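PDB 6IMV: endo-beta-1,2-glucanase from Talaromyces funiculosus, which hydrolyses internal beta-1,2-glucosidic linkages of beta-1,2-glucans, acting as an endo-type fungal glycoside hydrolase. Local coordinates for residues A172-I177 against S452-A457. Residues are numbered along the deposited sequence; the frame is centred on the assembly and turned at random.
Sequences AVYAFI and SQKMKA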
loop_
_atom_site.group_PDB
_atom_site.type_symbol
_atom_site.label_atom_id
_atom_site.label_comp_id
_atom_site.label_asym_id
_atom_site.label_seq_id
_atom_site.Cartn_x
_atom_site.Cartn_y
_atom_site.Cartn_z
ATOM N N ALA A 172 -4.284 7.339 -6.430
ATOM C CA ALA A 172 -2.919 7.285 -6.964
ATOM C C ALA A 172 -2.885 7.936 -8.357
ATOM O O ALA A 172 -1.990 8.722 -8.667
ATOM C CB ALA A 172 -2.406 5.867 -6.988
ATOM N N VAL A 173 -3.885 7.616 -9.182
ATOM C CA VAL A 173 -4.013 8.176 -10.533
ATOM C C VAL A 173 -4.262 9.688 -10.442
ATOM O O VAL A 173 -3.721 10.451 -11.230
ATOM C CB VAL A 173 -5.094 7.445 -11.351
ATOM C CG1 VAL A 173 -5.467 8.203 -12.622
ATOM C CG2 VAL A 173 -4.659 6.027 -11.694
ATOM N N TYR A 174 -5.089 10.095 -9.477
ATOM C CA TYR A 174 -5.383 11.503 -9.175
ATOM C C TYR A 174 -4.063 12.255 -8.932
ATOM O O TYR A 174 -3.816 13.310 -9.543
ATOM C CB TYR A 174 -6.344 11.545 -7.983
ATOM C CG TYR A 174 -7.015 12.856 -7.662
ATOM C CD1 TYR A 174 -8.264 13.165 -8.182
ATOM C CD2 TYR A 174 -6.463 13.738 -6.746
ATOM C CE1 TYR A 174 -8.924 14.333 -7.837
ATOM C CE2 TYR A 174 -7.111 14.913 -6.389
ATOM C CZ TYR A 174 -8.342 15.217 -6.943
ATOM O OH TYR A 174 -8.984 16.371 -6.590
ATOM N N ALA A 175 -3.197 11.680 -8.088
ATOM C CA ALA A 175 -1.847 12.224 -7.810
ATOM C C ALA A 175 -1.001 12.299 -9.088
ATOM O O ALA A 175 -0.354 13.323 -9.353
ATOM C CB ALA A 175 -1.146 11.388 -6.774
ATOM N N PHE A 176 -0.973 11.196 -9.844
ATOM C CA PHE A 176 -0.129 11.091 -11.024
ATOM C C PHE A 176 -0.493 12.191 -12.025
ATOM O O PHE A 176 0.392 12.801 -12.629
ATOM C CB PHE A 176 -0.251 9.722 -11.694
ATOM C CG PHE A 176 0.509 9.642 -12.987
ATOM C CD1 PHE A 176 1.865 9.359 -12.992
ATOM C CD2 PHE A 176 -0.120 9.902 -14.197
ATOM C CE1 PHE A 176 2.572 9.317 -14.185
ATOM C CE2 PHE A 176 0.589 9.859 -15.387
ATOM C CZ PHE A 176 1.931 9.557 -15.380
ATOM N N ILE A 177 -1.798 12.393 -12.215
ATOM C CA ILE A 177 -2.315 13.405 -13.133
ATOM C C ILE A 177 -1.763 14.771 -12.726
ATOM O O ILE A 177 -1.262 15.504 -13.583
ATOM C CB ILE A 177 -3.853 13.391 -13.170
ATOM C CG1 ILE A 177 -4.371 12.182 -13.949
ATOM C CG2 ILE A 177 -4.418 14.698 -13.712
ATOM C CD1 ILE A 177 -5.799 11.821 -13.612
ATOM N N SER A 452 -3.522 16.748 -2.352
ATOM C CA SER A 452 -3.965 17.968 -1.685
ATOM C C SER A 452 -4.004 19.152 -2.673
ATOM O O SER A 452 -4.936 19.970 -2.665
ATOM C CB SER A 452 -3.059 18.228 -0.487
ATOM O OG SER A 452 -3.305 19.495 0.062
ATOM N N GLN A 453 -2.988 19.251 -3.532
ATOM C CA GLN A 453 -2.912 20.345 -4.510
ATOM C C GLN A 453 -4.140 20.316 -5.433
ATOM O O GLN A 453 -4.804 21.332 -5.646
ATOM C CB GLN A 453 -1.618 20.222 -5.306
ATOM C CG GLN A 453 -1.393 21.354 -6.293
ATOM C CD GLN A 453 -0.262 21.017 -7.229
ATOM O OE1 GLN A 453 0.521 20.098 -6.979
ATOM N NE2 GLN A 453 -0.170 21.762 -8.319
ATOM N N LYS A 454 -4.451 19.127 -5.953
ATOM C CA LYS A 454 -5.529 18.938 -6.920
ATOM C C LYS A 454 -6.883 19.087 -6.209
ATOM O O LYS A 454 -7.813 19.676 -6.755
ATOM C CB LYS A 454 -5.342 17.585 -7.615
ATOM C CG LYS A 454 -6.244 17.313 -8.812
ATOM C CD LYS A 454 -5.815 16.074 -9.581
ATOM C CE LYS A 454 -6.860 15.582 -10.562
ATOM N NZ LYS A 454 -7.159 16.591 -11.605
ATOM N N MET A 455 -6.984 18.576 -4.977
ATOM C CA MET A 455 -8.206 18.722 -4.174
ATOM C C MET A 455 -8.513 20.211 -3.950
ATOM O O MET A 455 -9.670 20.635 -4.043
ATOM C CB MET A 455 -8.075 18.019 -2.821
ATOM C CG MET A 455 -8.099 16.499 -2.917
ATOM S SD MET A 455 -8.029 15.736 -1.272
ATOM C CE MET A 455 -9.763 15.769 -0.833
ATOM N N LYS A 456 -7.476 21.001 -3.656
ATOM C CA LYS A 456 -7.631 22.444 -3.442
ATOM C C LYS A 456 -8.095 23.108 -4.743
ATOM O O LYS A 456 -9.019 23.917 -4.733
ATOM C CB LYS A 456 -6.332 23.060 -2.924
ATOM C CG LYS A 456 -6.074 22.796 -1.447
ATOM C CD LYS A 456 -4.676 23.166 -0.994
ATOM C CE LYS A 456 -4.472 22.908 0.481
ATOM N NZ LYS A 456 -3.062 23.119 0.877
ATOM N N ALA A 457 -7.477 22.730 -5.864
ATOM C CA ALA A 457 -7.832 23.276 -7.171
ATOM C C ALA A 457 -9.281 22.907 -7.542
ATOM O O ALA A 457 -9.942 23.674 -8.224
ATOM C CB ALA A 457 -6.842 22.821 -8.210
#
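Tyr-174 and Lys-454 meet where two helical segments, 172-177 within helix 163-182 and 452-457 at the end of helix 448-457, cross almost at right angles, 83° between the directions of these segments, their axes 9.5 Å apart at closest approach. This is a buried, near-perpendicular helix-helix packing bridged by long side chains, with helix 186-210 alongside, touching Tyr-174 and Ile-177 through Met-199. Lys-454 extends across the gap and lays its aliphatic chain over one face of the Tyr-174 ring: CD of Lys-454 stands 3.6 Å from the ring centroid, 9° off the ring normal, a CH-pi contact. CB of Lys-454 comes within 3.4 Å of CE2 of Tyr-174 at the phenol end, while CE lies over the CD1-CE1 side. Three near-extended torsions carry the lysine over the ring before chi4 (62°) bends its tip, leaving NZ 5.0 Å from the centroid, at most a weak cation-pi attraction. The ammonium has firmer partners in Glu-458, a salt bridge through OE2, and Gln-196 of helix 186-210, a hydrogen bond. OE1 of Glu-458 is hydrogen-bonded to the Tyr-174 hydroxyl, so one carboxylate holds both side chains. Replacing Tyr-174 with an alanine would probably open a gap beneath the Lys-454 methylenes and leave Glu-458 without its tyrosine hydroxyl partner. Next along the helix, CG of Met-455 packs 3.9 Å from CE2 of Tyr-174. Past the ring, CG2 of Ile-177 lies 3.9 Å from Lys-454 NZ, in van der Waals contact beside the ammonium.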